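Local coordinates for protein EF0056 (Enterococcus faecalis, PDB 6ORI) that is a surface protein of unknown function with immunoglobulin-like beta domains and a bound calcium ion, probably involved in biofilm formation, at residues A[324-327]-A[328-331]. Numbering follows the deposited sequence.
Sequences NDLT and KLID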
ATOM      1  N   ASN A 324       8.388   9.892 -23.827  1.00  5.15           N
ATOM      2  CA  ASN A 324       9.762   9.689 -24.258  1.00  4.69           C
ATOM      3  C   ASN A 324      10.772  10.112 -23.207  1.00  8.44           C
ATOM      4  O   ASN A 324      11.918   9.711 -23.283  1.00  9.72           O
ATOM      5  CB  ASN A 324      10.016  10.348 -25.618  1.00  6.34           C
ATOM      6  CG  ASN A 324       9.183   9.726 -26.713  1.00  5.78           C
ATOM      7  OD1 ASN A 324       8.301  10.370 -27.309  1.00  9.86           O
ATOM      8  ND2 ASN A 324       9.398   8.457 -26.929  1.00  4.82           N
ATOM      9  N   ASP A 325      10.320  10.888 -22.229  1.00  7.11           N
ATOM     10  CA  ASP A 325      11.060  11.084 -20.982  1.00  8.54           C
ATOM     11  C   ASP A 325      10.083  10.952 -19.811  1.00  5.69           C
ATOM     12  O   ASP A 325       9.449  11.920 -19.387  1.00  6.97           O
ATOM     13  CB  ASP A 325      11.793  12.422 -20.919  1.00  9.15           C
ATOM     14  CG  ASP A 325      12.564  12.587 -19.635  1.00 11.33           C
ATOM     15  OD1 ASP A 325      12.554  11.661 -18.793  1.00 10.27           O
ATOM     16  OD2 ASP A 325      13.196  13.658 -19.460  1.00 19.17           O
ATOM     17  N   LEU A 326      10.000   9.746 -19.270  1.00  5.08           N
ATOM     18  CA  LEU A 326       8.996   9.440 -18.268  1.00  4.56           C
ATOM     19  C   LEU A 326       9.189  10.208 -16.974  1.00  5.53           C
ATOM     20  O   LEU A 326       8.260  10.292 -16.162  1.00  5.93           O
ATOM     21  CB  LEU A 326       8.971   7.944 -17.984  1.00  5.56           C
ATOM     22  CG  LEU A 326       7.806   7.383 -17.162  1.00  4.51           C
ATOM     23  CD1 LEU A 326       6.464   7.758 -17.726  1.00  7.93           C
ATOM     24  CD2 LEU A 326       7.946   5.878 -17.061  1.00  7.20           C
ATOM     25  N   THR A 327      10.366  10.797 -16.782  1.00  5.18           N
ATOM     26  CA  THR A 327      10.583  11.626 -15.592  1.00  6.84           C
ATOM     27  C   THR A 327       9.715  12.898 -15.630  1.00  5.89           C
ATOM     28  O   THR A 327       9.593  13.583 -14.609  1.00  7.21           O
ATOM     29  CB  THR A 327      12.053  12.029 -15.375  1.00  7.38           C
ATOM     30  OG1 THR A 327      12.476  12.953 -16.390  1.00  9.09           O
ATOM     31  CG2 THR A 327      12.946  10.814 -15.358  1.00  8.76           C
ATOM     32  N   LYS A 328       9.099  13.219 -16.763  1.00  6.02           N
ATOM     33  CA  LYS A 328       8.150  14.329 -16.829  1.00  7.56           C
ATOM     34  C   LYS A 328       6.849  13.970 -16.090  1.00  7.27           C
ATOM     35  O   LYS A 328       6.109  14.860 -15.645  1.00  9.28           O
ATOM     36  CB  LYS A 328       7.853  14.684 -18.283  1.00 11.94           C
ATOM     37  CG  LYS A 328       9.023  15.334 -18.997  1.00 19.07           C
ATOM     38  CD  LYS A 328       8.618  15.806 -20.389  1.00 28.22           C
ATOM     39  CE  LYS A 328       9.308  15.010 -21.471  1.00 30.40           C
ATOM     40  NZ  LYS A 328       8.632  15.126 -22.797  1.00 41.55           N
ATOM     41  N   LEU A 329       6.555  12.675 -15.986  1.00  4.73           N
ATOM     42  CA  LEU A 329       5.297  12.226 -15.375  1.00  5.50           C
ATOM     43  C   LEU A 329       5.463  11.652 -13.974  1.00  5.48           C
ATOM     44  O   LEU A 329       4.537  11.724 -13.153  1.00  6.21           O
ATOM     45  CB  LEU A 329       4.613  11.172 -16.222  1.00  5.76           C
ATOM     46  CG  LEU A 329       4.336  11.518 -17.674  1.00  5.40           C
ATOM     47  CD1 LEU A 329       3.535  10.438 -18.332  1.00  8.07           C
ATOM     48  CD2 LEU A 329       3.613  12.855 -17.804  1.00  7.81           C
ATOM     49  N   ILE A 330       6.618  11.051 -13.712  1.00  5.40           N
ATOM     50  CA  ILE A 330       6.866  10.372 -12.438  1.00  5.38           C
ATOM     51  C   ILE A 330       8.155  10.911 -11.841  1.00  5.56           C
ATOM     52  O   ILE A 330       9.153  11.000 -12.536  1.00  5.34           O
ATOM     53  CB  ILE A 330       7.008   8.850 -12.639  1.00  4.57           C
ATOM     54  CG1 ILE A 330       5.704   8.236 -13.163  1.00  6.94           C
ATOM     55  CG2 ILE A 330       7.494   8.146 -11.357  1.00  5.29           C
ATOM     56  CD1 ILE A 330       5.823   6.749 -13.589  1.00  8.00           C
ATOM     57  N   ASP A 331       8.126  11.250 -10.550  1.00  5.02           N
ATOM     58  CA  ASP A 331       9.346  11.612  -9.849  1.00  6.04           C
ATOM     59  C   ASP A 331       9.947  10.294  -9.349  1.00  6.24           C
ATOM     60  O   ASP A 331       9.469   9.691  -8.388  1.00  5.56           O
ATOM     61  CB  ASP A 331       9.084  12.600  -8.714  1.00  6.53           C
ATOM     62  CG  ASP A 331      10.370  13.139  -8.114  1.00 10.86           C
ATOM     63  OD1 ASP A 331      11.383  12.420  -8.102  1.00  8.40           O
ATOM     64  OD2 ASP A 331      10.374  14.297  -7.648  1.00 23.01           O
TER
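The side chain of Lys-328 runs back over Asp-325 O, and a bend at chi3 (-112°) swings CE to 3.6 Å from Asp-325 CB, while Asp-325 CG, anti to the backbone N (chi1 -179°) and beside the carbonyl carbon, carries the carboxylate forward to Thr-327. The result is an Asx turn leading into a single turn of 3-10 helix, in the loop that follows strand 318-322. Asp-325 OD1 takes both the backbone N of Thr-327 (3.1 Å) and its hydroxyl OG1 (2.7 Å), the two donors coming from one face of the carboxylate. That pair of bonds limits rotation of the acid. The Lys-328 ammonium passes the acid by and forms a salt bridge with Asp-323 instead. In the backbone, Lys-328 N bonds to Asp-325 O at 2.9 Å, nearly straight at 169°. Leu-326 O is gripped twice: Ile-330 N meets it almost head-on at 3.0 Å, and Leu-329 N comes from above the carbonyl plane. The apolar side of the turn faces inward, where Leu-326 packs on Trp-263 and Tyr-254, and Ile-330 reaches Ile-340 and Val-342 of strand 340-348. Leu-326 crosses Leu-329 at about a right angle, CD1 to CD1 4.0 Å, and its CG lies 4.1 Å from Ile-330 CD1.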